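Local coordinates for protein terminase large subunit (Thermus phage G20c, PDB 5M1P) that drives viral DNA into empty capsids as an ATP-powered motor and, with a metal-dependent nuclease domain, cuts the viral genome to begin and end packaging, at residues Y19-T24 against P144-I149; D34-I39 against L55-G60. All blocks are in the same frame, centred on the assembly; numbering follows the deposited sequence.

Contact 1: Y19-T24 against P144-I149; sequences YERRGT and PNDKTI
The CD1-CE1 edge of the Y19 ring touches P144 and N145: the carbonyl oxygen of N145 lies at the ring edge, near its plane, 3.4 Å from Y19 CE1, while P144 CB comes in obliquely to 3.7 Å from Y19 CD1. At the edge of the R21 guanidinium, also near its plane, sit D146 OD1 and water 2. The two planar groups of this salt bridge are turned 53° from each other, and the hydrogen bond from R21 NH2 to D146 OD1, though only 2.8 Å long, is bent and weak. The R21 chain is bent at chi3 (-66°), which brings NH2 up to the acid. Y19 OH approaches the same OD1, at 2.9 Å.

In this RNase H-like domain, strands 15-22 and 142-144 run parallel at one margin of the central sheet, and the contact forms where the latter strand gives way to helix 147-154. N145 makes the bend as the centre of an inverse gamma turn, and its backbone is hydrogen-bonded to L17. D146 is the helix N-cap, its OD2 accepting a weak bond from I149 N, so one carboxylate both caps the helix and faces the strand. Water 1 bridges Y19 OH and the N145 carbonyl, donating to the latter at 2.8 Å. Water 2 donates to D146 OD2, also at 2.8 Å, and weakly accepts from R21 NH1.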
# COMPACT_ATOMS: atom_id res chain seq x y z
N TYR A 19 15.57 4.94 -6.04
CA TYR A 19 15.44 3.50 -5.89
C TYR A 19 16.14 2.79 -7.03
O TYR A 19 16.50 3.41 -8.05
CB TYR A 19 13.96 3.07 -5.85
CG TYR A 19 13.18 3.47 -7.10
CD1 TYR A 19 12.59 4.73 -7.20
CD2 TYR A 19 13.07 2.61 -8.20
CE1 TYR A 19 11.90 5.11 -8.34
CE2 TYR A 19 12.37 2.99 -9.35
CZ TYR A 19 11.80 4.24 -9.41
OH TYR A 19 11.11 4.64 -10.53
N GLU A 20 16.32 1.49 -6.86
CA GLU A 20 16.77 0.60 -7.93
C GLU A 20 15.59 -0.29 -8.31
O GLU A 20 14.98 -0.91 -7.44
CB GLU A 20 17.94 -0.26 -7.47
CG GLU A 20 18.59 -1.06 -8.60
CD GLU A 20 19.71 -1.96 -8.15
OE1 GLU A 20 19.82 -2.27 -6.94
OE2 GLU A 20 20.50 -2.40 -9.03
N ARG A 21 15.27 -0.34 -9.60
CA ARG A 21 14.26 -1.27 -10.07
C ARG A 21 14.90 -2.66 -10.19
O ARG A 21 15.84 -2.84 -10.95
CB ARG A 21 13.67 -0.81 -11.41
CG ARG A 21 12.39 -1.53 -11.81
CD ARG A 21 11.72 -0.86 -13.01
NE ARG A 21 11.22 0.49 -12.73
CZ ARG A 21 9.97 0.84 -12.40
NH1 ARG A 21 9.00 -0.07 -12.25
NH2 ARG A 21 9.69 2.12 -12.17
N ARG A 22 14.41 -3.61 -9.38
CA ARG A 22 14.85 -5.01 -9.43
C ARG A 22 13.61 -5.84 -9.80
O ARG A 22 12.88 -6.32 -8.93
CB ARG A 22 15.43 -5.44 -8.09
CG ARG A 22 16.64 -4.64 -7.62
CD ARG A 22 17.20 -5.17 -6.29
NE ARG A 22 18.07 -4.20 -5.62
CZ ARG A 22 18.44 -4.25 -4.33
NH1 ARG A 22 19.24 -3.29 -3.85
NH2 ARG A 22 18.03 -5.22 -3.52
N GLY A 23 13.37 -5.97 -11.11
CA GLY A 23 12.19 -6.69 -11.60
C GLY A 23 10.92 -5.98 -11.17
O GLY A 23 10.71 -4.81 -11.50
N THR A 24 10.08 -6.69 -10.42
CA THR A 24 8.83 -6.13 -9.90
C THR A 24 9.01 -5.26 -8.65
O THR A 24 8.04 -4.67 -8.18
CB THR A 24 7.82 -7.25 -9.59
OG1 THR A 24 8.40 -8.19 -8.68
CG2 THR A 24 7.42 -7.99 -10.87
N PRO A 144 9.18 5.81 -3.02
CA PRO A 144 10.00 5.79 -4.22
C PRO A 144 9.55 6.86 -5.21
O PRO A 144 8.36 7.02 -5.44
CB PRO A 144 9.77 4.40 -4.80
CG PRO A 144 9.30 3.57 -3.65
CD PRO A 144 8.53 4.50 -2.78
N ASN A 145 10.51 7.59 -5.77
CA ASN A 145 10.24 8.71 -6.66
C ASN A 145 9.95 8.15 -8.05
O ASN A 145 10.76 8.25 -8.99
CB ASN A 145 11.45 9.66 -6.65
CG ASN A 145 11.18 10.96 -7.37
OD1 ASN A 145 10.08 11.18 -7.90
ND2 ASN A 145 12.17 11.83 -7.39
N ASP A 146 8.76 7.58 -8.18
CA ASP A 146 8.35 6.86 -9.36
C ASP A 146 7.09 7.55 -9.85
O ASP A 146 6.14 7.72 -9.08
CB ASP A 146 8.06 5.41 -8.99
CG ASP A 146 7.52 4.62 -10.15
OD1 ASP A 146 8.30 4.28 -11.06
OD2 ASP A 146 6.31 4.37 -10.15
N LYS A 147 7.06 7.90 -11.12
CA LYS A 147 5.96 8.70 -11.64
C LYS A 147 4.60 8.01 -11.47
O LYS A 147 3.62 8.66 -11.17
CB LYS A 147 6.20 9.04 -13.10
N THR A 148 4.56 6.70 -11.65
CA THR A 148 3.31 5.95 -11.51
C THR A 148 2.73 6.07 -10.09
O THR A 148 1.53 6.24 -9.92
CB THR A 148 3.51 4.48 -11.88
OG1 THR A 148 4.04 4.41 -13.21
CG2 THR A 148 2.18 3.72 -11.82
N ILE A 149 3.60 6.00 -9.09
CA ILE A 149 3.19 6.15 -7.70
C ILE A 149 2.67 7.56 -7.45
O ILE A 149 1.59 7.75 -6.87
CB ILE A 149 4.37 5.87 -6.74
CG1 ILE A 149 4.79 4.39 -6.81
CG2 ILE A 149 3.97 6.24 -5.32
CD1 ILE A 149 6.02 4.03 -5.99
O HOH W 1 11.50 7.19 -11.47
O HOH W 2 6.38 1.83 -11.31

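Contact 2: D34-I39 against L55-G60; sequences DHIYCI and LDLDTG
H35 fits its imidazole into a hollow shaped by the turn D56-T59. D58 CB is the bump beneath it, a CH-pi contact 3.6 Å from the ring centroid and almost on the normal, and the D58 carboxylate continues the layer, only 16° from parallel to the ring. D56 OD2 closes one edge, and the methyl CG2 of T59 abuts H35 CE1 at 3.5 Å. With CG anti to its carbonyl carbon (chi1 -68°), H35 swings its ring over the turn.

Further along, the Y37 ring leans across the backbone of D56, its CD2 3.6 Å from D56 CA. On the other face of the sheet, the C38 sulfur nestles against the branched end of L57, with CD2 at 3.9 Å, while Y91 and Q188 also touch this pair. The frame is a beta hairpin of strands 37-42 and 49-56: C38 and L55 form a hydrogen-bonded antiparallel pair, Y37 and D56 a non-hydrogen-bonded one, and L57 N still bonds to I36 O just beyond the regular strand pairing.

Buried D56 is gripped on both oxygens. OD1 accepts from D58 N, an Asx turn, and from T59 N, completing an Asx motif; the syn lone pair of OD2 takes H35 ND1 at 2.7 Å, and a water that accepts from Y37 OH donates to OD2. Y37 OH is also bonded to R32 N. D58 OD2, meanwhile, accepts from I36 N at 2.9 Å in a nearly straight bond. With ND1 as donor to D56, the imidazole has a proton there, and the two flanking acids would be expected to stabilise a positive charge on its ring.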
# COMPACT_ATOMS: atom_id res chain seq x y z
N ASP A 34 18.36 -3.27 12.83
CA ASP A 34 17.99 -2.45 13.98
C ASP A 34 16.59 -1.80 13.88
O ASP A 34 16.12 -1.21 14.85
CB ASP A 34 19.05 -1.37 14.24
CG ASP A 34 19.30 -0.46 13.03
OD1 ASP A 34 18.94 -0.83 11.88
OD2 ASP A 34 19.89 0.61 13.23
N HIS A 35 15.94 -1.89 12.71
CA HIS A 35 14.62 -1.33 12.50
C HIS A 35 13.56 -2.40 12.35
O HIS A 35 13.86 -3.56 12.02
CB HIS A 35 14.63 -0.42 11.28
CG HIS A 35 15.43 0.83 11.46
ND1 HIS A 35 15.57 1.77 10.47
CD2 HIS A 35 16.13 1.30 12.53
CE1 HIS A 35 16.32 2.77 10.91
NE2 HIS A 35 16.68 2.50 12.15
N ILE A 36 12.32 -2.01 12.60
CA ILE A 36 11.15 -2.88 12.52
C ILE A 36 10.35 -2.42 11.30
O ILE A 36 10.20 -1.23 11.06
CB ILE A 36 10.32 -2.79 13.82
CG1 ILE A 36 11.11 -3.35 15.01
CG2 ILE A 36 8.98 -3.50 13.69
CD1 ILE A 36 11.19 -4.87 15.07
N TYR A 37 9.83 -3.39 10.54
CA TYR A 37 9.13 -3.11 9.29
C TYR A 37 7.75 -3.73 9.29
O TYR A 37 7.48 -4.71 10.00
CB TYR A 37 9.90 -3.72 8.13
CG TYR A 37 11.27 -3.14 7.91
CD1 TYR A 37 12.36 -3.52 8.69
CD2 TYR A 37 11.48 -2.21 6.90
CE1 TYR A 37 13.62 -2.98 8.47
CE2 TYR A 37 12.74 -1.68 6.68
CZ TYR A 37 13.81 -2.07 7.47
OH TYR A 37 15.07 -1.56 7.24
N CYS A 38 6.87 -3.17 8.46
CA CYS A 38 5.61 -3.82 8.14
C CYS A 38 5.42 -3.67 6.64
O CYS A 38 6.17 -2.92 5.99
CB CYS A 38 4.45 -3.21 8.92
SG CYS A 38 3.99 -1.55 8.41
N ILE A 39 4.45 -4.39 6.10
CA ILE A 39 4.19 -4.40 4.67
C ILE A 39 2.70 -4.21 4.42
O ILE A 39 1.91 -5.06 4.80
CB ILE A 39 4.62 -5.73 4.02
CG1 ILE A 39 6.08 -6.07 4.41
CG2 ILE A 39 4.42 -5.69 2.51
CD1 ILE A 39 6.59 -7.38 3.87
N LEU A 55 7.38 -0.69 4.75
CA LEU A 55 7.58 0.53 5.52
C LEU A 55 8.50 0.29 6.70
O LEU A 55 8.27 -0.60 7.51
CB LEU A 55 6.23 1.04 6.03
CG LEU A 55 6.23 2.27 6.92
CD1 LEU A 55 6.89 3.46 6.23
CD2 LEU A 55 4.81 2.62 7.30
N ASP A 56 9.55 1.08 6.78
CA ASP A 56 10.43 1.11 7.94
C ASP A 56 9.71 1.93 9.02
O ASP A 56 9.54 3.16 8.88
CB ASP A 56 11.75 1.75 7.54
CG ASP A 56 12.76 1.81 8.67
OD1 ASP A 56 12.38 1.95 9.85
OD2 ASP A 56 13.97 1.78 8.35
N LEU A 57 9.25 1.26 10.07
CA LEU A 57 8.47 1.92 11.12
C LEU A 57 9.31 2.79 12.05
O LEU A 57 8.75 3.58 12.82
CB LEU A 57 7.66 0.89 11.91
CG LEU A 57 6.53 0.20 11.15
CD1 LEU A 57 6.00 -0.99 11.93
CD2 LEU A 57 5.40 1.16 10.83
N ASP A 58 10.63 2.64 12.00
CA ASP A 58 11.53 3.51 12.74
C ASP A 58 11.76 4.85 12.04
O ASP A 58 11.98 5.86 12.70
CB ASP A 58 12.87 2.81 13.00
CG ASP A 58 12.73 1.55 13.85
OD1 ASP A 58 13.49 1.42 14.84
OD2 ASP A 58 11.88 0.68 13.55
N THR A 59 11.74 4.88 10.71
CA THR A 59 12.01 6.11 9.95
C THR A 59 10.79 6.69 9.22
O THR A 59 10.83 7.86 8.82
CB THR A 59 13.09 5.88 8.89
OG1 THR A 59 12.58 5.01 7.87
CG2 THR A 59 14.36 5.30 9.52
N GLY A 60 9.75 5.89 9.03
CA GLY A 60 8.58 6.33 8.27
C GLY A 60 8.80 6.34 6.77
O GLY A 60 8.00 6.94 6.05
O HOH W 3 14.74 0.82 5.93

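Contacts 1 and 2 belong to the same mixed sheet of the nuclease domain yet do not touch: their centres are 19 Å apart and their nearest atoms about 9 Å. Contact 2 joins the neighbouring strands 37-42 and 49-56 inside the sheet, whereas contact 1 lies at the margin, where strand 15-22 flanks the outermost strand 142-144. Between them come strands 61-69 and 25-27. Along the chain, contact 2 is local and nested within the long loop that contact 1 closes. Strand 37-42 runs from contact 2 toward the calcium ligand D42, and the D146 side chain of contact 1 lies about 12 Å from that of D177, another calcium ligand; neither contact itself supplies a metal ligand.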